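Local coordinates for protein L-isoleucine-4-hydroxylase (Bacillus thuringiensis, PDB 6LNH) that hydroxylates free L-isoleucine to (4S)-4-hydroxy-L-isoleucine, using ferrous iron, 2-oxoglutarate and molecular oxygen, and also sulfoxidises L-methionine and related amino acids, at residues L48-Q51 with A52-Y56. Residues are numbered along the deposited sequence; the frame is centred on the assembly and turned at random.
Sequences LLTQ and AQLDY
Q53 N donates to L49 O at 2.8 Å, and A52 N to L48 O at 3.0 Å with an N-H...O angle of 167°; both are i-to-i+4 bonds of helix 44-54. The same spacing continues where L54 N meets T50 O at 3.0 Å. D55 N is held more loosely: it makes a weak bond of 3.3 Å to Q51 O (N-H...O angle 133°) and another of 3.3 Å to A52 O, three residues back. Among side chains, L49 and Q53 meet one turn apart and at a slant. L49 CG stands anti to its own N (chi1 -180°), which brings it within 3.7 Å of Q53 NE2; the glutamine chain is extended beyond CG, and its NE2 donates to M182 O on strand 176-184. T50 and L54 run alongside each other, CG2 to CD1 at 4.1 Å, on the side where L54 packs against L54 of a second subunit. D55 OD2 is held by Q151 NE2. The chemistry is therefore divided by face: the amide of Q53, passing an aliphatic neighbour, ties the helix to the main sheet of the cupin (double-stranded beta-helix) dioxygenase fold, away from the iron site, while the T50–L54 side contributes nonpolar contacts to the subunit interface.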
loop_
_atom_site.group_PDB
_atom_site.type_symbol
_atom_site.label_atom_id
_atom_site.label_comp_id
_atom_site.label_asym_id
_atom_site.label_seq_id
_atom_site.Cartn_x
_atom_site.Cartn_y
_atom_site.Cartn_z
ATOM N N LEU C 48 20.956 -15.588 0.622
ATOM C CA LEU C 48 20.950 -16.125 -0.721
ATOM C C LEU C 48 19.900 -15.419 -1.566
ATOM O O LEU C 48 20.129 -15.142 -2.749
ATOM C CB LEU C 48 20.736 -17.634 -0.664
ATOM C CG LEU C 48 21.950 -18.344 -0.052
ATOM C CD1 LEU C 48 21.630 -19.796 0.230
ATOM C CD2 LEU C 48 23.186 -18.229 -0.942
ATOM N N LEU C 49 18.766 -15.068 -0.955
ATOM C CA LEU C 49 17.743 -14.293 -1.650
ATOM C C LEU C 49 18.280 -12.945 -2.128
ATOM O O LEU C 49 18.029 -12.543 -3.269
ATOM C CB LEU C 49 16.543 -14.100 -0.727
ATOM C CG LEU C 49 15.348 -13.320 -1.267
ATOM C CD1 LEU C 49 14.776 -14.011 -2.494
ATOM C CD2 LEU C 49 14.290 -13.178 -0.186
ATOM N N THR C 50 19.029 -12.239 -1.274
ATOM C CA THR C 50 19.564 -10.935 -1.664
ATOM C C THR C 50 20.481 -11.048 -2.877
ATOM O O THR C 50 20.433 -10.205 -3.780
ATOM C CB THR C 50 20.296 -10.284 -0.489
ATOM O OG1 THR C 50 19.362 -10.017 0.565
ATOM C CG2 THR C 50 20.942 -8.971 -0.915
ATOM N N GLN C 51 21.323 -12.087 -2.920
ATOM C CA GLN C 51 22.206 -12.266 -4.069
ATOM C C GLN C 51 21.410 -12.577 -5.329
ATOM O O GLN C 51 21.714 -12.055 -6.409
ATOM C CB GLN C 51 23.204 -13.396 -3.819
ATOM C CG GLN C 51 23.976 -13.341 -2.523
ATOM C CD GLN C 51 24.898 -14.541 -2.376
ATOM O OE1 GLN C 51 24.991 -15.379 -3.277
ATOM N NE2 GLN C 51 25.580 -14.629 -1.242
ATOM N N ALA C 52 20.400 -13.444 -5.212
ATOM C CA ALA C 52 19.545 -13.747 -6.354
ATOM C C ALA C 52 18.792 -12.509 -6.821
ATOM O O ALA C 52 18.650 -12.278 -8.026
ATOM C CB ALA C 52 18.573 -14.870 -5.997
ATOM N N GLN C 53 18.310 -11.696 -5.878
ATOM C CA GLN C 53 17.553 -10.505 -6.251
ATOM C C GLN C 53 18.438 -9.506 -6.978
ATOM O O GLN C 53 17.995 -8.846 -7.925
ATOM C CB GLN C 53 16.944 -9.855 -5.010
ATOM C CG GLN C 53 15.725 -10.559 -4.443
ATOM C CD GLN C 53 15.286 -9.951 -3.126
ATOM O OE1 GLN C 53 16.073 -9.294 -2.447
ATOM N NE2 GLN C 53 14.026 -10.159 -2.764
ATOM N N LEU C 54 19.698 -9.391 -6.555
ATOM C CA LEU C 54 20.597 -8.417 -7.155
ATOM C C LEU C 54 21.002 -8.809 -8.568
ATOM O O LEU C 54 21.422 -7.942 -9.343
ATOM C CB LEU C 54 21.841 -8.247 -6.283
ATOM C CG LEU C 54 21.669 -7.393 -5.026
ATOM C CD1 LEU C 54 22.936 -7.399 -4.174
ATOM C CD2 LEU C 54 21.274 -5.977 -5.397
ATOM N N ASP C 55 20.895 -10.095 -8.917
ATOM C CA ASP C 55 21.236 -10.530 -10.265
ATOM C C ASP C 55 20.275 -9.992 -11.316
ATOM O O ASP C 55 20.648 -9.913 -12.492
ATOM C CB ASP C 55 21.276 -12.055 -10.341
ATOM C CG ASP C 55 21.906 -12.550 -11.628
ATOM O OD1 ASP C 55 23.013 -12.079 -11.964
ATOM O OD2 ASP C 55 21.297 -13.403 -12.307
ATOM N N TYR C 56 19.055 -9.618 -10.928
ATOM C CA TYR C 56 18.104 -9.100 -11.903
ATOM C C TYR C 56 18.504 -7.732 -12.438
ATOM O O TYR C 56 17.942 -7.291 -13.446
ATOM C CB TYR C 56 16.698 -9.036 -11.301
ATOM C CG TYR C 56 16.009 -10.381 -11.248
ATOM C CD1 TYR C 56 16.418 -11.360 -10.348
ATOM C CD2 TYR C 56 14.973 -10.685 -12.120
ATOM C CE1 TYR C 56 15.796 -12.595 -10.304
ATOM C CE2 TYR C 56 14.346 -11.917 -12.085
ATOM C CZ TYR C 56 14.761 -12.868 -11.175
ATOM O OH TYR C 56 14.143 -14.096 -11.142
#